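Chitinase (Thermococcus chitonophagus, PDB 5XSW) probably hydrolyses the beta-1,4 links within chitin chains and binds the polysaccharide, the piece described being the C-terminal part of a longer archaeal chitinase. Local coordinates at residues V15-A20 with V82-E87; Y26-W31 with K412-G417; N37-T42 with L65-L70; K145-G150 with T384-T389; Q161-L166 with E390-A395. One frame throughout, in Å; residues are numbered along the deposited sequence.

Interaction 1: V15-A20 with V82-E87; sequences VELTLA and VKIIIE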
# COMPACT_ATOMS: atom_id res chain seq x y z
N VAL A 15 37.25 -17.88 10.46
CA VAL A 15 36.67 -16.75 11.18
C VAL A 15 35.14 -16.95 11.37
O VAL A 15 34.46 -17.40 10.46
CB VAL A 15 36.93 -15.43 10.40
CG1 VAL A 15 36.15 -14.26 11.01
CG2 VAL A 15 38.41 -15.10 10.36
N GLU A 16 34.64 -16.62 12.56
CA GLU A 16 33.21 -16.57 12.80
C GLU A 16 32.74 -15.13 12.90
O GLU A 16 33.23 -14.33 13.72
CB GLU A 16 32.84 -17.30 14.06
CG GLU A 16 31.35 -17.26 14.34
CD GLU A 16 30.91 -18.31 15.32
OE1 GLU A 16 29.84 -18.94 15.10
OE2 GLU A 16 31.63 -18.50 16.33
N LEU A 17 31.78 -14.80 12.04
CA LEU A 17 31.15 -13.49 12.03
C LEU A 17 29.74 -13.59 12.65
O LEU A 17 28.97 -14.42 12.22
CB LEU A 17 31.06 -12.97 10.60
CG LEU A 17 30.21 -11.71 10.42
CD1 LEU A 17 30.85 -10.50 11.11
CD2 LEU A 17 29.99 -11.47 8.95
N THR A 18 29.43 -12.74 13.62
CA THR A 18 28.11 -12.74 14.20
C THR A 18 27.40 -11.44 13.87
O THR A 18 27.88 -10.36 14.19
CB THR A 18 28.18 -12.92 15.73
OG1 THR A 18 28.83 -14.15 16.03
CG2 THR A 18 26.80 -12.92 16.33
N LEU A 19 26.24 -11.56 13.24
CA LEU A 19 25.40 -10.43 12.89
C LEU A 19 24.13 -10.56 13.70
O LEU A 19 23.53 -11.63 13.74
CB LEU A 19 25.05 -10.44 11.41
CG LEU A 19 26.18 -10.47 10.39
CD1 LEU A 19 25.65 -10.71 8.99
CD2 LEU A 19 26.97 -9.18 10.44
N ALA A 20 23.73 -9.50 14.38
CA ALA A 20 22.53 -9.56 15.18
C ALA A 20 21.83 -8.23 15.39
O ALA A 20 22.47 -7.18 15.42
CB ALA A 20 22.84 -10.18 16.53
N VAL A 82 22.50 -14.04 13.38
CA VAL A 82 22.92 -14.89 12.27
C VAL A 82 24.47 -15.08 12.37
O VAL A 82 25.20 -14.11 12.53
CB VAL A 82 22.55 -14.30 10.90
CG1 VAL A 82 23.21 -15.10 9.74
CG2 VAL A 82 20.99 -14.25 10.71
N LYS A 83 24.94 -16.33 12.35
CA LYS A 83 26.37 -16.60 12.52
C LYS A 83 26.89 -17.17 11.25
O LYS A 83 26.29 -18.06 10.67
CB LYS A 83 26.64 -17.53 13.69
CG LYS A 83 26.46 -16.84 15.00
CD LYS A 83 26.82 -17.69 16.18
CE LYS A 83 26.53 -16.96 17.48
NZ LYS A 83 26.17 -17.97 18.52
N ILE A 84 28.00 -16.59 10.79
CA ILE A 84 28.59 -16.98 9.54
C ILE A 84 30.05 -17.49 9.75
O ILE A 84 30.81 -16.89 10.53
CB ILE A 84 28.59 -15.79 8.57
CG1 ILE A 84 27.14 -15.44 8.17
CG2 ILE A 84 29.39 -16.10 7.35
CD1 ILE A 84 27.05 -14.23 7.26
N ILE A 85 30.39 -18.60 9.11
CA ILE A 85 31.76 -19.13 9.18
C ILE A 85 32.44 -18.95 7.84
O ILE A 85 31.96 -19.41 6.80
CB ILE A 85 31.76 -20.59 9.59
CG1 ILE A 85 31.17 -20.67 10.99
CG2 ILE A 85 33.22 -21.15 9.56
CD1 ILE A 85 30.51 -21.95 11.23
N ILE A 86 33.57 -18.23 7.90
CA ILE A 86 34.37 -17.88 6.74
C ILE A 86 35.72 -18.62 6.85
O ILE A 86 36.41 -18.54 7.87
CB ILE A 86 34.67 -16.38 6.67
CG1 ILE A 86 33.36 -15.56 6.66
CG2 ILE A 86 35.60 -16.05 5.49
CD1 ILE A 86 33.56 -14.15 7.15
N GLU A 87 36.07 -19.36 5.80
CA GLU A 87 37.37 -20.04 5.77
C GLU A 87 38.23 -19.46 4.67
O GLU A 87 37.79 -19.39 3.51
CB GLU A 87 37.17 -21.54 5.58
CG GLU A 87 36.96 -22.23 6.93
CD GLU A 87 36.44 -23.64 6.81
OE1 GLU A 87 36.81 -24.33 5.82
OE2 GLU A 87 35.65 -24.05 7.70
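V15, L17 and L19 pair with I86, I84 and V82 through the backbone, as neighbouring antiparallel strands of the N-terminal beta domain. Each is a hydrogen-bonded pair with two N-H...O=C links, six in all and nearly straight. Five of them measure 2.8 Å, for instance L17 N to I84 O, and the sixth, V82 N to L19 O, is 2.6 Å. The non-hydrogen-bonded pairs between them add CA-H...O contacts, the closest being E16 CA to I84 O at 3.3 Å.

The apolar side chains of the bonded pairs share one face. Their CB atoms face one another, as L17 CB and I84 CB do at 4.3 Å, and the L19 CD1 branch reaches I84 CD1 at 4.2 Å. Residues I49 and Y51 of strand 45-51 continue this face beyond I84.

On the other face, the E16 chain is stretched out with CG anti to N (chi1 180°), which carries OE1 to the methylenes of K83, 3.4 Å from CD. K83 lies alongside T18, whose OG1 faces its CG at 3.7 Å. The charged ends stay apart, with E16 OE1 5.1 Å from K83 NZ, so their attraction is probably modest. The ladder thus takes its hold from peptide groups, while beta-branched and leucine side chains make one face greasy and the other, more exposed, mixes E16, T18 and K83 with the apolar I85.

Interaction 2: Y26-W31 with K412-G417; sequences YVWNGW and KFFRPG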
# COMPACT_ATOMS: atom_id res chain seq x y z
N TYR A 26 11.54 -2.50 21.31
CA TYR A 26 11.67 -1.39 20.37
C TYR A 26 12.68 -0.38 20.86
O TYR A 26 12.62 0.08 21.99
CB TYR A 26 10.31 -0.67 20.16
CG TYR A 26 10.48 0.60 19.38
CD1 TYR A 26 10.80 0.55 18.03
CD2 TYR A 26 10.37 1.84 19.99
CE1 TYR A 26 11.00 1.71 17.29
CE2 TYR A 26 10.58 3.02 19.25
CZ TYR A 26 10.89 2.92 17.90
OH TYR A 26 11.13 4.03 17.14
N VAL A 27 13.63 -0.01 19.99
CA VAL A 27 14.40 1.20 20.21
C VAL A 27 14.49 1.95 18.86
O VAL A 27 14.43 1.32 17.79
CB VAL A 27 15.85 0.93 20.79
CG1 VAL A 27 15.81 -0.10 21.92
CG2 VAL A 27 16.79 0.50 19.73
N TRP A 28 14.61 3.26 18.92
CA TRP A 28 14.64 4.15 17.77
C TRP A 28 15.65 3.69 16.76
O TRP A 28 16.81 3.46 17.10
CB TRP A 28 14.98 5.56 18.22
CG TRP A 28 15.19 6.47 17.06
CD1 TRP A 28 16.39 6.90 16.55
CD2 TRP A 28 14.16 7.14 16.30
NE1 TRP A 28 16.17 7.76 15.48
CE2 TRP A 28 14.81 7.95 15.33
CE3 TRP A 28 12.74 7.14 16.36
CZ2 TRP A 28 14.11 8.72 14.40
CZ3 TRP A 28 12.03 7.92 15.44
CH2 TRP A 28 12.72 8.73 14.48
N ASN A 29 15.17 3.47 15.53
CA ASN A 29 16.00 3.10 14.39
C ASN A 29 16.56 1.69 14.49
O ASN A 29 17.31 1.27 13.65
CB ASN A 29 17.17 4.08 14.22
CG ASN A 29 17.44 4.41 12.76
OD1 ASN A 29 16.62 4.12 11.89
ND2 ASN A 29 18.58 5.05 12.48
N GLY A 30 16.16 0.94 15.50
CA GLY A 30 16.69 -0.40 15.65
C GLY A 30 15.62 -1.47 15.79
O GLY A 30 15.87 -2.54 16.38
N TRP A 31 14.43 -1.22 15.24
CA TRP A 31 13.34 -2.19 15.39
C TRP A 31 13.56 -3.33 14.42
O TRP A 31 13.22 -4.49 14.68
CB TRP A 31 11.98 -1.50 15.16
CG TRP A 31 10.79 -2.42 15.21
CD1 TRP A 31 10.09 -2.81 16.33
CD2 TRP A 31 10.15 -3.06 14.08
NE1 TRP A 31 9.07 -3.67 15.96
CE2 TRP A 31 9.08 -3.83 14.60
CE3 TRP A 31 10.39 -3.08 12.71
CZ2 TRP A 31 8.25 -4.58 13.78
CZ3 TRP A 31 9.57 -3.85 11.90
CH2 TRP A 31 8.51 -4.59 12.45
N LYS A 412 0.07 11.22 17.17
CA LYS A 412 0.05 10.61 15.84
C LYS A 412 1.38 10.07 15.29
O LYS A 412 1.37 9.26 14.36
CB LYS A 412 -0.51 11.62 14.84
CG LYS A 412 -1.89 12.20 15.34
CD LYS A 412 -2.97 11.10 15.34
CE LYS A 412 -4.36 11.69 15.85
NZ LYS A 412 -5.38 10.58 15.80
N PHE A 413 2.50 10.55 15.83
CA PHE A 413 3.81 10.08 15.38
C PHE A 413 4.68 9.48 16.49
O PHE A 413 4.41 9.68 17.68
CB PHE A 413 4.53 11.24 14.65
CG PHE A 413 3.76 11.73 13.44
CD1 PHE A 413 3.61 10.91 12.31
CD2 PHE A 413 3.18 12.96 13.44
CE1 PHE A 413 2.90 11.33 11.20
CE2 PHE A 413 2.47 13.43 12.32
CZ PHE A 413 2.29 12.62 11.21
N PHE A 414 5.69 8.72 16.08
CA PHE A 414 6.57 7.96 16.99
C PHE A 414 5.80 6.82 17.59
O PHE A 414 4.55 6.77 17.58
CB PHE A 414 7.18 8.82 18.11
CG PHE A 414 7.99 9.98 17.61
CD1 PHE A 414 9.28 9.79 17.16
CD2 PHE A 414 7.47 11.26 17.63
CE1 PHE A 414 10.05 10.88 16.69
CE2 PHE A 414 8.21 12.35 17.17
CZ PHE A 414 9.51 12.16 16.70
N ARG A 415 6.57 5.89 18.11
CA ARG A 415 6.11 4.62 18.66
C ARG A 415 6.48 4.69 20.15
O ARG A 415 7.43 5.38 20.52
CB ARG A 415 6.81 3.50 17.86
CG ARG A 415 6.59 2.08 18.16
CD ARG A 415 7.25 1.20 17.08
NE ARG A 415 6.50 1.30 15.83
CZ ARG A 415 5.69 0.37 15.34
NH1 ARG A 415 5.53 -0.79 15.99
NH2 ARG A 415 5.03 0.61 14.21
N PRO A 416 5.71 4.02 21.02
CA PRO A 416 6.10 3.98 22.43
C PRO A 416 7.53 3.48 22.62
O PRO A 416 7.88 2.45 22.04
CB PRO A 416 5.11 2.98 23.04
CG PRO A 416 3.92 3.07 22.16
CD PRO A 416 4.47 3.26 20.78
N GLY A 417 8.30 4.18 23.43
CA GLY A 417 9.67 3.77 23.69
C GLY A 417 10.66 4.66 22.99
O GLY A 417 11.87 4.57 23.22
O HOH W 1 9.29 6.00 17.20
O HOH W 2 14.70 4.53 21.66
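Y26 OH has two hydrogen-bond partners: water 1, which donates to it at 2.7 Å, and D266 OD1. The same water accepts from R415 N, joining the loop between strands 12-21 and 32-41 of the beta domain to the loop after helix 399-412. Y26 leads into a type II beta turn from V27 to G30, in which N29 takes the positive phi that asparagine tolerates well. R415 crosses the Y26 ring with its aliphatic part, CD sitting over one face 3.8 Å from the ring centroid, while W28 N lies over the opposite face. The R415 chain bends at chi3 (-71°), and the guanidinium runs on to the carbonyls of P265 and F268 and the carboxylate of D270. W28 and F414 meet with their planes 45° apart, CZ3 lying at the edge of the F414 ring. G417 takes a positive phi that favours glycine and passes close to Y26. A second bridge is water 2, which accepts from W28 N and donates to G417 O at 3.2 Å.

Interaction 3: N37-T42 with L65-L70; sequences NITFET and LVTIDL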
# COMPACT_ATOMS: atom_id res chain seq x y z
N ASN A 37 24.21 -5.95 2.06
CA ASN A 37 25.30 -6.92 2.02
C ASN A 37 26.28 -6.59 3.14
O ASN A 37 26.08 -5.62 3.90
CB ASN A 37 25.97 -6.96 0.64
CG ASN A 37 26.38 -5.62 0.12
OD1 ASN A 37 26.99 -4.83 0.84
ND2 ASN A 37 26.08 -5.35 -1.16
N ILE A 38 27.27 -7.46 3.32
CA ILE A 38 28.34 -7.24 4.32
C ILE A 38 29.63 -7.32 3.46
O ILE A 38 29.78 -8.25 2.68
CB ILE A 38 28.40 -8.31 5.41
CG1 ILE A 38 27.07 -8.47 6.16
CG2 ILE A 38 29.50 -7.99 6.48
CD1 ILE A 38 26.21 -9.57 5.57
N THR A 39 30.53 -6.36 3.58
CA THR A 39 31.80 -6.50 2.86
C THR A 39 32.94 -6.74 3.85
O THR A 39 32.89 -6.34 5.02
CB THR A 39 32.15 -5.27 2.01
OG1 THR A 39 32.05 -4.07 2.81
CG2 THR A 39 31.25 -5.15 0.78
N PHE A 40 33.99 -7.38 3.37
CA PHE A 40 35.22 -7.34 4.15
C PHE A 40 36.39 -7.49 3.17
O PHE A 40 36.19 -7.76 1.99
CB PHE A 40 35.24 -8.44 5.23
CG PHE A 40 35.29 -9.86 4.66
CD1 PHE A 40 36.51 -10.49 4.38
CD2 PHE A 40 34.11 -10.58 4.44
CE1 PHE A 40 36.55 -11.82 3.87
CE2 PHE A 40 34.11 -11.88 3.92
CZ PHE A 40 35.36 -12.53 3.64
N GLU A 41 37.61 -7.33 3.69
CA GLU A 41 38.78 -7.41 2.83
C GLU A 41 39.69 -8.54 3.28
O GLU A 41 39.77 -8.83 4.47
CB GLU A 41 39.52 -6.06 2.81
CG GLU A 41 38.76 -5.01 2.02
CD GLU A 41 39.25 -3.57 2.28
OE1 GLU A 41 39.09 -2.73 1.37
OE2 GLU A 41 39.77 -3.26 3.37
N THR A 42 40.29 -9.21 2.31
CA THR A 42 41.36 -10.17 2.55
C THR A 42 42.22 -10.29 1.28
O THR A 42 41.72 -10.10 0.16
CB THR A 42 40.81 -11.54 2.96
OG1 THR A 42 41.88 -12.48 3.05
CG2 THR A 42 39.77 -12.03 1.91
N LEU A 65 38.31 -7.34 -2.05
CA LEU A 65 36.96 -7.03 -1.50
C LEU A 65 36.00 -8.19 -1.66
O LEU A 65 35.71 -8.59 -2.79
CB LEU A 65 36.36 -5.82 -2.20
CG LEU A 65 35.04 -5.34 -1.56
CD1 LEU A 65 35.33 -4.92 -0.13
CD2 LEU A 65 34.47 -4.17 -2.37
N VAL A 66 35.53 -8.74 -0.55
CA VAL A 66 34.55 -9.84 -0.57
C VAL A 66 33.16 -9.26 -0.17
O VAL A 66 33.07 -8.51 0.79
CB VAL A 66 34.94 -10.98 0.40
CG1 VAL A 66 33.91 -12.13 0.35
CG2 VAL A 66 36.35 -11.56 0.04
N THR A 67 32.12 -9.59 -0.91
CA THR A 67 30.75 -9.08 -0.61
C THR A 67 29.83 -10.25 -0.31
O THR A 67 29.64 -11.12 -1.18
CB THR A 67 30.20 -8.29 -1.77
OG1 THR A 67 31.15 -7.26 -2.10
CG2 THR A 67 28.76 -7.66 -1.39
N ILE A 68 29.30 -10.30 0.91
CA ILE A 68 28.39 -11.36 1.32
C ILE A 68 26.95 -10.86 1.16
O ILE A 68 26.60 -9.81 1.71
CB ILE A 68 28.59 -11.78 2.75
CG1 ILE A 68 30.02 -12.37 2.96
CG2 ILE A 68 27.52 -12.82 3.14
CD1 ILE A 68 30.35 -12.44 4.46
N ASP A 69 26.15 -11.60 0.41
CA ASP A 69 24.71 -11.29 0.21
C ASP A 69 23.89 -12.32 1.01
O ASP A 69 23.98 -13.50 0.73
CB ASP A 69 24.38 -11.31 -1.29
CG ASP A 69 22.88 -11.06 -1.61
OD1 ASP A 69 22.06 -10.98 -0.70
OD2 ASP A 69 22.55 -10.99 -2.80
N LEU A 70 23.14 -11.87 2.02
CA LEU A 70 22.43 -12.77 2.89
C LEU A 70 21.10 -13.26 2.28
O LEU A 70 20.41 -14.05 2.90
CB LEU A 70 22.14 -12.10 4.23
CG LEU A 70 23.37 -11.66 5.03
CD1 LEU A 70 22.94 -10.83 6.25
CD2 LEU A 70 24.19 -12.92 5.49
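I38 and F40 are joined to I68 and V66 by four backbone hydrogen bonds, two to each antiparallel hydrogen-bonded pair. The bonds from I68 N to I38 O and from V66 N to F40 O, both 2.8 Å, are nearly straight; F40 N to V66 O is longer at 3.0 Å. Between them, T39 CA approaches V66 O at 3.2 Å in a CA-H...O contact.

T39 and T67 lie side by side on the partly exposed face, methyl CG2 of T39 against OG1 of T67 at 3.6 Å. The T39 hydroxyl turns to H103 NE2 instead. T67 CG2 packs on N37, touching both CB and the amide, so each threonine turns its methyl to the neighbouring strand, against a hydroxyl or an amide.

The buried face is built round F40. Its first torsion of 66° puts CG between the backbone N and carbonyl carbon and lays the ring over V66, whose CB is 3.8 Å from the ring centroid. I68 CD1 comes in at the edge of the same ring. Further along, I38 CD1 nestles against the isobutyl end of L70, 3.6 Å from CD1; leucine and isoleucine suit a place that L19 also reaches. With F40 touching I86 and L70 touching I84, this two-strand ladder shows a greasy inner face turned to a second antiparallel sheet, the arrangement of a beta-sandwich.

Interaction 4: K145-G150 with T384-T389; sequences KPHQNG and TMDMET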
# COMPACT_ATOMS: atom_id res chain seq x y z
N LYS A 145 14.78 36.77 -0.08
CA LYS A 145 15.69 36.39 -1.16
C LYS A 145 15.06 35.32 -2.07
O LYS A 145 14.94 34.19 -1.65
CB LYS A 145 16.98 35.86 -0.53
CG LYS A 145 18.01 35.35 -1.54
CD LYS A 145 19.31 34.83 -0.87
CE LYS A 145 19.12 33.43 -0.24
NZ LYS A 145 20.39 32.64 -0.07
N PRO A 146 14.63 35.67 -3.29
CA PRO A 146 14.06 34.61 -4.15
C PRO A 146 15.02 33.43 -4.35
O PRO A 146 16.26 33.58 -4.26
CB PRO A 146 13.78 35.31 -5.48
CG PRO A 146 14.52 36.63 -5.42
CD PRO A 146 14.79 36.96 -3.99
N HIS A 147 14.45 32.25 -4.61
CA HIS A 147 15.25 31.05 -4.77
C HIS A 147 14.60 30.11 -5.78
O HIS A 147 13.58 30.43 -6.36
CB HIS A 147 15.43 30.34 -3.44
CG HIS A 147 14.12 29.89 -2.82
ND1 HIS A 147 13.69 28.57 -2.86
CD2 HIS A 147 13.15 30.59 -2.18
CE1 HIS A 147 12.53 28.46 -2.21
NE2 HIS A 147 12.17 29.67 -1.80
N GLN A 148 15.19 28.95 -6.01
CA GLN A 148 14.61 28.05 -7.01
C GLN A 148 14.68 26.59 -6.51
O GLN A 148 14.86 25.66 -7.30
CB GLN A 148 15.34 28.23 -8.38
CG GLN A 148 14.82 29.51 -9.18
CD GLN A 148 13.30 29.46 -9.66
OE1 GLN A 148 13.05 29.14 -10.83
NE2 GLN A 148 12.32 29.83 -8.77
N ASN A 149 14.55 26.38 -5.21
CA ASN A 149 14.55 25.00 -4.70
C ASN A 149 13.28 24.23 -5.16
O ASN A 149 12.18 24.82 -5.24
CB ASN A 149 14.61 24.98 -3.16
CG ASN A 149 15.96 25.48 -2.62
OD1 ASN A 149 16.91 24.72 -2.47
ND2 ASN A 149 16.00 26.73 -2.27
N GLY A 150 13.42 22.95 -5.44
CA GLY A 150 12.24 22.20 -5.84
C GLY A 150 11.76 21.45 -4.62
O GLY A 150 11.42 22.06 -3.61
N THR A 384 7.19 29.48 -9.13
CA THR A 384 6.52 30.79 -8.92
C THR A 384 6.46 31.20 -7.45
O THR A 384 6.71 32.35 -7.12
CB THR A 384 5.10 30.77 -9.52
OG1 THR A 384 5.23 30.38 -10.91
CG2 THR A 384 4.41 32.15 -9.45
N MET A 385 6.12 30.27 -6.57
CA MET A 385 6.11 30.55 -5.14
C MET A 385 7.50 30.89 -4.63
O MET A 385 7.68 31.80 -3.82
CB MET A 385 5.55 29.33 -4.38
CG MET A 385 4.05 29.13 -4.63
SD MET A 385 3.46 27.71 -3.71
CE MET A 385 3.23 28.44 -2.06
N ASP A 386 8.49 30.12 -5.09
CA ASP A 386 9.90 30.35 -4.69
C ASP A 386 10.36 31.80 -5.01
O ASP A 386 11.23 32.33 -4.32
CB ASP A 386 10.85 29.44 -5.45
CG ASP A 386 10.81 27.95 -5.03
OD1 ASP A 386 10.29 27.58 -3.94
OD2 ASP A 386 11.40 27.16 -5.81
N MET A 387 9.88 32.34 -6.12
CA MET A 387 10.24 33.71 -6.56
C MET A 387 9.46 34.82 -5.83
O MET A 387 9.76 36.01 -6.02
CB MET A 387 9.99 33.90 -8.05
CG MET A 387 10.80 32.97 -8.94
SD MET A 387 12.56 33.31 -8.69
CE MET A 387 12.69 34.95 -9.46
N GLU A 388 8.45 34.45 -5.04
CA GLU A 388 7.55 35.46 -4.48
C GLU A 388 8.30 36.24 -3.38
O GLU A 388 8.93 35.64 -2.53
CB GLU A 388 6.29 34.81 -3.89
CG GLU A 388 5.39 35.79 -3.14
CD GLU A 388 4.70 36.81 -4.06
OE1 GLU A 388 4.47 36.50 -5.24
OE2 GLU A 388 4.34 37.92 -3.58
N THR A 389 8.25 37.56 -3.42
CA THR A 389 8.86 38.36 -2.37
C THR A 389 7.89 39.25 -1.62
O THR A 389 8.11 39.59 -0.48
CB THR A 389 10.00 39.25 -2.92
OG1 THR A 389 9.48 40.12 -3.94
CG2 THR A 389 11.09 38.39 -3.50
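D386 and H147 lie at the centre of this contact, where an irregular loop docks on the C-terminal end of helix 374-386. CB of D386 stands over the middle of the imidazole, 3.8 Å from its centroid, a CH-pi contact on the ring face. The carboxylate swings past the ring so that OD1 reaches H147 CE1 at 3.0 Å, with the two planes 36° apart. H147 N donates to D386 O at 3.2 Å, approaching from well above the carbonyl plane, 50° out of it. The first torsion of H147 (chi1 61°) tucks its ring back between its own N and carbonyl carbon, which brings the ring under D386.

Q148 comes from the other side. Its bent chain lets NE2 donate to H147 O at 2.8 Å, in the amide plane, and NE2 is also bonded to A383 O, so both links fix the rotation of the amide. M387 SD lies 3.5 Å from that nitrogen, and a flexible thioether can fold back against the amide at this exposed edge.

Further out, N202 and N204 each donate an ND2 to D386 OD1, and N149 ND2 bonds to N155 O, which steadies the loop. H374, near the opposite end of the same helix, belongs to the glycan pocket. At the margin, P146 CD rests against T389 CG2 at 4.0 Å.

Interaction 5: Q161-L166 with E390-A395; sequences QIIIGL and ERIYDA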
# COMPACT_ATOMS: atom_id res chain seq x y z
N GLN A 161 13.96 31.74 9.14
CA GLN A 161 12.63 32.14 8.65
C GLN A 161 12.04 31.07 7.72
O GLN A 161 12.78 30.49 6.93
CB GLN A 161 12.66 33.46 7.86
CG GLN A 161 12.82 34.73 8.77
CD GLN A 161 13.00 35.96 7.95
OE1 GLN A 161 12.38 36.14 6.90
NE2 GLN A 161 13.89 36.87 8.43
N ILE A 162 10.73 30.83 7.84
CA ILE A 162 9.98 30.01 6.85
C ILE A 162 9.34 30.94 5.88
O ILE A 162 8.63 31.87 6.27
CB ILE A 162 8.83 29.20 7.50
CG1 ILE A 162 9.37 28.34 8.63
CG2 ILE A 162 8.10 28.33 6.44
CD1 ILE A 162 8.29 27.95 9.58
N ILE A 163 9.59 30.72 4.60
CA ILE A 163 9.08 31.65 3.59
C ILE A 163 8.10 30.89 2.64
O ILE A 163 8.53 30.25 1.66
CB ILE A 163 10.23 32.23 2.69
CG1 ILE A 163 11.40 32.75 3.56
CG2 ILE A 163 9.64 33.27 1.77
CD1 ILE A 163 10.96 33.84 4.52
N ILE A 164 6.81 30.97 2.92
CA ILE A 164 5.84 30.41 2.01
C ILE A 164 5.36 31.55 1.13
O ILE A 164 4.80 32.52 1.62
CB ILE A 164 4.65 29.79 2.75
CG1 ILE A 164 5.10 28.61 3.61
CG2 ILE A 164 3.58 29.36 1.76
CD1 ILE A 164 4.03 28.09 4.54
N GLY A 165 5.59 31.43 -0.17
CA GLY A 165 5.26 32.52 -1.06
C GLY A 165 3.87 32.37 -1.62
O GLY A 165 3.61 31.49 -2.44
N LEU A 166 2.97 33.24 -1.18
CA LEU A 166 1.59 33.20 -1.62
C LEU A 166 1.45 33.97 -2.92
O LEU A 166 0.82 35.01 -2.98
CB LEU A 166 0.67 33.78 -0.55
CG LEU A 166 0.90 33.21 0.85
CD1 LEU A 166 0.04 33.90 1.89
CD2 LEU A 166 0.66 31.71 0.86
N GLU A 390 6.85 39.69 -2.32
CA GLU A 390 5.84 40.58 -1.76
C GLU A 390 4.87 40.05 -0.72
O GLU A 390 4.55 40.73 0.23
CB GLU A 390 5.10 41.29 -2.88
CG GLU A 390 6.02 42.08 -3.77
CD GLU A 390 5.29 43.02 -4.69
OE1 GLU A 390 4.04 43.09 -4.60
OE2 GLU A 390 5.95 43.69 -5.50
N ARG A 391 4.37 38.84 -0.93
CA ARG A 391 3.36 38.28 -0.06
C ARG A 391 3.84 36.96 0.52
O ARG A 391 3.81 35.95 -0.15
CB ARG A 391 2.09 38.06 -0.88
CG ARG A 391 0.78 38.29 -0.15
CD ARG A 391 -0.36 38.55 -1.12
NE ARG A 391 -0.39 37.59 -2.20
CZ ARG A 391 -1.15 37.70 -3.29
NH1 ARG A 391 -1.96 38.72 -3.44
NH2 ARG A 391 -1.09 36.77 -4.22
N ILE A 392 4.24 36.98 1.78
CA ILE A 392 4.80 35.81 2.42
C ILE A 392 3.93 35.45 3.60
O ILE A 392 3.59 36.30 4.40
CB ILE A 392 6.23 36.05 2.94
CG1 ILE A 392 7.14 36.49 1.82
CG2 ILE A 392 6.77 34.80 3.59
CD1 ILE A 392 7.01 35.67 0.57
N TYR A 393 3.58 34.18 3.72
CA TYR A 393 2.70 33.81 4.81
C TYR A 393 3.29 34.12 6.21
O TYR A 393 4.45 33.87 6.47
CB TYR A 393 2.37 32.32 4.74
CG TYR A 393 1.49 31.85 5.82
CD1 TYR A 393 0.14 32.11 5.78
CD2 TYR A 393 2.01 31.13 6.89
CE1 TYR A 393 -0.73 31.67 6.83
CE2 TYR A 393 1.18 30.69 7.92
CZ TYR A 393 -0.20 30.94 7.85
OH TYR A 393 -1.02 30.48 8.86
N ASP A 394 2.44 34.58 7.11
CA ASP A 394 2.82 34.71 8.54
C ASP A 394 1.57 34.57 9.39
O ASP A 394 0.45 34.71 8.88
CB ASP A 394 3.52 36.07 8.75
CG ASP A 394 4.36 36.14 10.05
OD1 ASP A 394 4.42 35.17 10.85
OD2 ASP A 394 4.99 37.21 10.22
N ALA A 395 1.72 34.23 10.67
CA ALA A 395 0.57 34.01 11.52
C ALA A 395 1.04 34.21 12.93
O ALA A 395 2.16 33.85 13.25
CB ALA A 395 0.01 32.54 11.35
O HOH W 3 5.97 31.79 5.43
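L166 O meets the R391 guanidinium at its edge, in its plane, and accepts from two nitrogens at once: NE at 3.0 Å and NH2 at 2.9 Å. The chain of R391 bends at chi3 (47°), turning this side-on pair of donors to the single carbonyl, and NH2 also forms a salt bridge to D168. The other flat group, the Y393 ring, has L166 CD1 at its edge and meets Y449 edge-to-face.

Between these groups the backbones bridge once, at G165 and I392. Y393 N donates to I164 O at 2.9 Å, and L166 N to R391 O. I164 CB then faces Y393 CB at 3.9 Å. The CG2 methyls of the beta-branched I163 and I392 touch at 3.7 Å. Water 3 donates to I162 O and Y393 O and accepts from I164 N, tying the two segments together.

Arginine's several donors suit it to hold a carbonyl and an acid together, and the junction combines this side-on grip with backbone bonds and isoleucine and leucine packing.

In the fold
Interactions 1 and 3 belong to the N-terminal beta domain and interactions 4 and 5 to the mainly helical part. The centres of 1 and 3 are 12 Å apart and their side chains touch, I84 CD1 against L70 CD2 at 3.6 Å, so two sheets share one core. Strand pair 37-42/65-70 comes between the partners of interaction 1 in sequence. Interactions 4 and 5 alternate along the chain and lie 11 Å apart, centre to centre, both tying the region after helix 136-139 to the end of helix 374-386 and the residues that follow it. Interaction 2, its segments at least 381 residues apart, joins the beta domain to the helical body; interactions 1 and 4 are 53 Å apart between centres.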